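Local coordinates for protein transcriptional activator HlyU (Vibrio cholerae, PDB 4K2E) that activates transcription of the hemolysin gene hlyA by binding DNA as a winged-helix regulator of the ArsR family, and may promote other virulence determinants, at residues A[36-40]-A[57-61]; A[44-50]-A[86-91]. All coordinates share one frame; numbering follows the deposited sequence.

Contact 1: A[36-40]-A[57-61]; sequences RRLQI and RLELS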
loop_
_atom_site.group_PDB
_atom_site.type_symbol
_atom_site.label_atom_id
_atom_site.label_comp_id
_atom_site.label_asym_id
_atom_site.label_seq_id
_atom_site.Cartn_x
_atom_site.Cartn_y
_atom_site.Cartn_z
ATOM N N ARG A 36 -6.048 -1.633 11.272
ATOM C CA ARG A 36 -6.445 -2.960 11.759
ATOM C C ARG A 36 -6.194 -4.076 10.712
ATOM O O ARG A 36 -5.640 -5.144 11.031
ATOM C CB ARG A 36 -7.900 -2.964 12.254
ATOM C CG ARG A 36 -8.204 -1.983 13.379
ATOM C CD ARG A 36 -7.160 -2.106 14.500
ATOM N NE ARG A 36 -7.664 -1.619 15.767
ATOM C CZ ARG A 36 -7.193 -2.005 16.952
ATOM N NH1 ARG A 36 -6.201 -2.891 17.034
ATOM N NH2 ARG A 36 -7.728 -1.517 18.059
ATOM N N ARG A 37 -6.564 -3.837 9.451
ATOM C CA ARG A 37 -6.312 -4.868 8.441
ATOM C C ARG A 37 -4.818 -5.125 8.252
ATOM O O ARG A 37 -4.399 -6.286 8.153
ATOM C CB ARG A 37 -6.992 -4.563 7.095
ATOM C CG ARG A 37 -8.497 -4.668 7.140
ATOM C CD ARG A 37 -9.190 -4.502 5.783
ATOM N NE ARG A 37 -8.828 -3.299 4.997
ATOM C CZ ARG A 37 -9.499 -2.145 4.969
ATOM N NH1 ARG A 37 -10.568 -1.944 5.740
ATOM N NH2 ARG A 37 -9.078 -1.159 4.167
ATOM N N LEU A 38 -4.023 -4.057 8.237
ATOM C CA LEU A 38 -2.570 -4.224 8.154
ATOM C C LEU A 38 -2.025 -4.995 9.369
ATOM O O LEU A 38 -1.150 -5.824 9.221
ATOM C CB LEU A 38 -1.844 -2.893 8.098
ATOM C CG LEU A 38 -0.330 -2.954 7.864
ATOM C CD1 LEU A 38 -0.042 -3.549 6.475
ATOM C CD2 LEU A 38 0.281 -1.551 7.993
ATOM N N GLN A 39 -2.513 -4.675 10.560
ATOM C CA GLN A 39 -2.080 -5.397 11.777
ATOM C C GLN A 39 -2.328 -6.901 11.659
ATOM O O GLN A 39 -1.443 -7.725 11.963
ATOM C CB GLN A 39 -2.761 -4.821 13.031
ATOM C CG GLN A 39 -2.137 -3.524 13.525
ATOM C CD GLN A 39 -3.006 -2.749 14.530
ATOM O OE1 GLN A 39 -3.977 -3.271 15.086
ATOM N NE2 GLN A 39 -2.649 -1.487 14.757
ATOM N N ILE A 40 -3.533 -7.252 11.211
ATOM C CA ILE A 40 -3.860 -8.650 10.954
ATOM C C ILE A 40 -2.872 -9.277 9.958
ATOM O O ILE A 40 -2.259 -10.344 10.196
ATOM C CB ILE A 40 -5.299 -8.756 10.395
ATOM C CG1 ILE A 40 -6.301 -8.309 11.469
ATOM C CG2 ILE A 40 -5.607 -10.167 9.877
ATOM C CD1 ILE A 40 -7.762 -8.189 10.981
ATOM N N ARG A 57 -4.533 -10.427 20.364
ATOM C CA ARG A 57 -3.298 -9.688 20.103
ATOM C C ARG A 57 -3.606 -8.265 19.645
ATOM O O ARG A 57 -2.868 -7.332 19.962
ATOM C CB ARG A 57 -2.416 -10.406 19.073
ATOM C CG ARG A 57 -1.872 -11.748 19.505
ATOM C CD ARG A 57 -0.463 -11.999 18.971
ATOM N NE ARG A 57 0.115 -13.244 19.483
ATOM C CZ ARG A 57 0.869 -13.332 20.580
ATOM N NH1 ARG A 57 1.346 -14.508 20.974
ATOM N NH2 ARG A 57 1.149 -12.244 21.288
ATOM N N LEU A 58 -4.690 -8.107 18.899
ATOM C CA LEU A 58 -5.092 -6.796 18.384
ATOM C C LEU A 58 -5.889 -6.030 19.438
ATOM O O LEU A 58 -6.041 -4.805 19.355
ATOM C CB LEU A 58 -5.945 -6.942 17.129
ATOM C CG LEU A 58 -5.242 -7.042 15.761
ATOM C CD1 LEU A 58 -3.760 -7.304 15.919
ATOM C CD2 LEU A 58 -5.883 -8.135 14.946
ATOM N N GLU A 59 -6.380 -6.768 20.435
ATOM C CA GLU A 59 -7.325 -6.240 21.421
ATOM C C GLU A 59 -8.569 -5.615 20.784
ATOM O O GLU A 59 -9.067 -4.589 21.243
ATOM C CB GLU A 59 -6.649 -5.293 22.409
ATOM C CG GLU A 59 -5.659 -6.044 23.250
ATOM C CD GLU A 59 -5.136 -5.265 24.415
ATOM O OE1 GLU A 59 -5.317 -4.032 24.448
ATOM O OE2 GLU A 59 -4.535 -5.908 25.298
ATOM N N LEU A 60 -9.062 -6.258 19.735
ATOM C CA LEU A 60 -10.339 -5.906 19.139
ATOM C C LEU A 60 -11.297 -7.048 19.392
ATOM O O LEU A 60 -10.913 -8.209 19.302
ATOM C CB LEU A 60 -10.197 -5.704 17.631
ATOM C CG LEU A 60 -9.980 -4.300 17.065
ATOM C CD1 LEU A 60 -10.029 -4.371 15.556
ATOM C CD2 LEU A 60 -11.029 -3.324 17.585
ATOM N N SER A 61 -12.544 -6.727 19.706
ATOM C CA SER A 61 -13.539 -7.759 19.921
ATOM C C SER A 61 -13.676 -8.543 18.624
ATOM O O SER A 61 -13.345 -8.047 17.539
ATOM C CB SER A 61 -14.888 -7.140 20.293
ATOM O OG SER A 61 -15.346 -6.312 19.230
#
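Arg36 reaches from helix 35-40 to the end of helix 51-58 and lays its guanidinium against Leu60. The two side chains come from opposite directions, and Leu60 CG sits over the centre of one face of the group, 3.6 Å from Arg36 CZ, while CD1 of the same leucine lies beside the arginine's aliphatic stem. A bend at chi2 (-49°) turns the arginine along this path. Its NH1 then serves two acceptors: Leu58 O at 3.0 Å, approached with the donor tilted 21° from the carbonyl plane, and Gln39 OE1, also at 3.0 Å, from within the amide's carbonyl plane. Neither hydrogen bond is straight, for both oxygens lie well out of the guanidinium plane (27° for Leu58 O). The Leu58 carbonyl at the last helical turn thus gains a side-chain donor just before Glu59 takes a positive phi. Beneath this polar group Leu58 fills the interior: CD2 meets Ile40 CG1 at 3.5 Å, the two side chains crossing nearly at right angles, and CD1 packs on Gln39 CB as those chains slide past each other. Ile40 continues onto Leu65 and Leu72 of helix 62-74. Such packing of a preceding helix against the turn of a helix-turn-helix belongs to the winged-helix DNA-binding domain.

Contact 2: A[44-50]-A[86-91]; sequences LLDNELS and TVFYTL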
loop_
_atom_site.group_PDB
_atom_site.type_symbol
_atom_site.label_atom_id
_atom_site.label_comp_id
_atom_site.label_asym_id
_atom_site.label_seq_id
_atom_site.Cartn_x
_atom_site.Cartn_y
_atom_site.Cartn_z
ATOM N N LEU A 44 -0.047 -12.407 10.463
ATOM C CA LEU A 44 -0.180 -13.679 9.765
ATOM C C LEU A 44 1.091 -14.081 9.035
ATOM O O LEU A 44 1.261 -15.250 8.671
ATOM C CB LEU A 44 -1.348 -13.621 8.790
ATOM C CG LEU A 44 -2.692 -13.601 9.501
ATOM C CD1 LEU A 44 -3.757 -13.465 8.461
ATOM C CD2 LEU A 44 -2.859 -14.909 10.332
ATOM N N LEU A 45 1.989 -13.114 8.848
ATOM C CA LEU A 45 3.230 -13.360 8.109
ATOM C C LEU A 45 4.006 -14.539 8.702
ATOM O O LEU A 45 4.428 -14.514 9.868
ATOM C CB LEU A 45 4.107 -12.110 8.080
ATOM C CG LEU A 45 5.511 -12.329 7.497
ATOM C CD1 LEU A 45 5.419 -12.687 6.014
ATOM C CD2 LEU A 45 6.411 -11.112 7.716
ATOM N N ASP A 46 4.175 -15.573 7.890
ATOM C CA ASP A 46 4.801 -16.822 8.325
ATOM C C ASP A 46 4.090 -17.487 9.519
ATOM O O ASP A 46 4.730 -18.184 10.285
ATOM C CB ASP A 46 6.283 -16.623 8.682
ATOM C CG ASP A 46 7.156 -16.318 7.473
ATOM O OD1 ASP A 46 6.777 -16.663 6.329
ATOM O OD2 ASP A 46 8.244 -15.738 7.683
ATOM N N ASN A 47 2.783 -17.270 9.671
ATOM C CA ASN A 47 2.013 -17.871 10.765
ATOM C C ASN A 47 0.611 -18.252 10.354
ATOM O O ASN A 47 0.065 -17.706 9.405
ATOM C CB ASN A 47 1.852 -16.902 11.936
ATOM C CG ASN A 47 3.117 -16.687 12.691
ATOM O OD1 ASN A 47 3.466 -17.468 13.582
ATOM N ND2 ASN A 47 3.817 -15.612 12.361
ATOM N N GLU A 48 0.024 -19.181 11.093
ATOM C CA GLU A 48 -1.402 -19.416 11.010
ATOM C C GLU A 48 -1.954 -19.058 12.382
ATOM O O GLU A 48 -1.498 -19.586 13.402
ATOM C CB GLU A 48 -1.684 -20.877 10.665
ATOM C CG GLU A 48 -3.120 -21.156 10.256
ATOM C CD GLU A 48 -3.312 -22.565 9.728
ATOM O OE1 GLU A 48 -2.792 -23.499 10.347
ATOM O OE2 GLU A 48 -3.990 -22.745 8.699
ATOM N N LEU A 49 -2.919 -18.151 12.421
ATOM C CA LEU A 49 -3.457 -17.659 13.689
ATOM C C LEU A 49 -4.963 -17.826 13.701
ATOM O O LEU A 49 -5.630 -17.633 12.682
ATOM C CB LEU A 49 -3.102 -16.172 13.895
ATOM C CG LEU A 49 -1.604 -15.892 14.076
ATOM C CD1 LEU A 49 -1.364 -14.420 14.216
ATOM C CD2 LEU A 49 -1.052 -16.610 15.271
ATOM N N SER A 50 -5.499 -18.175 14.862
ATOM C CA SER A 50 -6.933 -18.273 15.017
ATOM C C SER A 50 -7.524 -16.896 15.158
ATOM O O SER A 50 -6.812 -15.932 15.433
ATOM C CB SER A 50 -7.276 -19.092 16.262
ATOM O OG SER A 50 -6.663 -18.527 17.406
ATOM N N THR A 86 -12.584 -23.543 15.747
ATOM C CA THR A 86 -11.575 -22.527 15.512
ATOM C C THR A 86 -11.416 -22.250 14.019
ATOM O O THR A 86 -11.271 -23.176 13.229
ATOM C CB THR A 86 -10.213 -22.992 16.070
ATOM O OG1 THR A 86 -10.308 -23.208 17.490
ATOM C CG2 THR A 86 -9.142 -21.965 15.772
ATOM N N VAL A 87 -11.461 -20.978 13.632
ATOM C CA VAL A 87 -11.101 -20.594 12.270
ATOM C C VAL A 87 -9.690 -20.041 12.261
ATOM O O VAL A 87 -9.339 -19.172 13.072
ATOM C CB VAL A 87 -12.090 -19.577 11.632
ATOM C CG1 VAL A 87 -11.731 -19.333 10.195
ATOM C CG2 VAL A 87 -13.524 -20.096 11.704
ATOM N N PHE A 88 -8.882 -20.588 11.363
ATOM C CA PHE A 88 -7.472 -20.267 11.237
ATOM C C PHE A 88 -7.217 -19.510 9.954
ATOM O O PHE A 88 -7.603 -19.965 8.883
ATOM C CB PHE A 88 -6.648 -21.549 11.167
ATOM C CG PHE A 88 -6.446 -22.213 12.494
ATOM C CD1 PHE A 88 -5.687 -21.589 13.492
ATOM C CD2 PHE A 88 -7.005 -23.455 12.752
ATOM C CE1 PHE A 88 -5.494 -22.202 14.722
ATOM C CE2 PHE A 88 -6.822 -24.069 13.972
ATOM C CZ PHE A 88 -6.061 -23.449 14.957
ATOM N N TYR A 89 -6.504 -18.400 10.072
ATOM C CA TYR A 89 -6.215 -17.535 8.927
ATOM C C TYR A 89 -4.743 -17.602 8.531
ATOM O O TYR A 89 -3.882 -17.698 9.409
ATOM C CB TYR A 89 -6.561 -16.092 9.306
ATOM C CG TYR A 89 -8.028 -15.798 9.166
ATOM C CD1 TYR A 89 -8.954 -16.240 10.107
ATOM C CD2 TYR A 89 -8.496 -15.105 8.070
ATOM C CE1 TYR A 89 -10.317 -15.982 9.942
ATOM C CE2 TYR A 89 -9.832 -14.838 7.900
ATOM C CZ TYR A 89 -10.739 -15.262 8.837
ATOM O OH TYR A 89 -12.062 -14.975 8.619
ATOM N N THR A 90 -4.454 -17.535 7.228
ATOM C CA THR A 90 -3.067 -17.394 6.763
ATOM C C THR A 90 -3.042 -16.360 5.623
ATOM O O THR A 90 -4.076 -16.076 5.033
ATOM C CB THR A 90 -2.519 -18.687 6.172
ATOM O OG1 THR A 90 -3.542 -19.314 5.406
ATOM C CG2 THR A 90 -2.064 -19.658 7.253
ATOM N N LEU A 91 -1.868 -15.841 5.272
ATOM C CA LEU A 91 -1.782 -14.979 4.064
ATOM C C LEU A 91 -1.964 -15.840 2.836
ATOM O O LEU A 91 -1.631 -17.034 2.849
ATOM C CB LEU A 91 -0.421 -14.310 3.992
ATOM C CG LEU A 91 -0.107 -13.377 5.155
ATOM C CD1 LEU A 91 1.258 -12.707 4.942
ATOM C CD2 LEU A 91 -1.188 -12.311 5.345
HETATM O O HOH W 1 0.305 -16.879 6.613
HETATM O O HOH W 2 -5.307 -20.926 7.331
#
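Water 2 is held by three groups of the paired segments: it donates to Glu48 OE2 at 2.6 Å and to Phe88 O, and accepts from Thr90 OG1 at 3.1 Å. It lies beside the small antiparallel sheet of the winged helix, where the short strand 49-50 pairs with strand 86-91 of the wing. Leu49 and Tyr89 form the hydrogen-bonded pair. Tyr89 N reaches Leu49 O at 2.9 Å and almost straight (176°), whereas the return bond from Leu49 N to Tyr89 O is longer. Ser50 and Phe88 form the neighbouring non-hydrogen-bonded pair.

Glu48 extends across Phe88 at about a right angle, its carboxylate and the ring 33° apart in plane. With its CG anti to the backbone N (chi1 -167°), the same CG rests on Thr90 CG2 at 3.5 Å, while OE1 makes a salt bridge with Arg81 of strand 78-83. The acid therefore spans the sheet, and the arginine would be expected to favour its charged form. Thr86 CG2 covers one face of the Phe88 ring, offset toward the rim. Ser50 OG turns away to cap Glu53 N at the start of helix 51-58.

On the side of Leu49 and Tyr89 the contact is apolar. Leu44 CD1 touches Tyr89 CB, and Leu44 CB meets CD2 of Leu91, whose CD1 lies near the backbone of Leu45. Leu44 and Leu45 belong to the approach to strand 49-50, where a type II turn from Leu44 to Asn47 reverses the chain. Beyond the direct strand pairing, water 1 joins the two segments by donating to Leu44 O and accepting from Leu91 N, each at 2.8 Å.

Within the single winged-helix domain the two contacts illustrate how a short stretch of chain can tie a helical core to a sheet. Their centres are about 13 Å apart, and their segments alternate in sequence: 36-40, 44-50, 57-61, then 86-91. Helix 35-40 leads through the turn at 44-47 into strand 49-50, which passes directly into helix 51-58, so contact 1 holds the two ends of this excursion together while contact 2 fastens its middle to the wing. Helix 51-58 begins the predicted DNA-binding helix-turn-helix; the arrangement thus sets that helix between the core at its end and the wing sheet at its start.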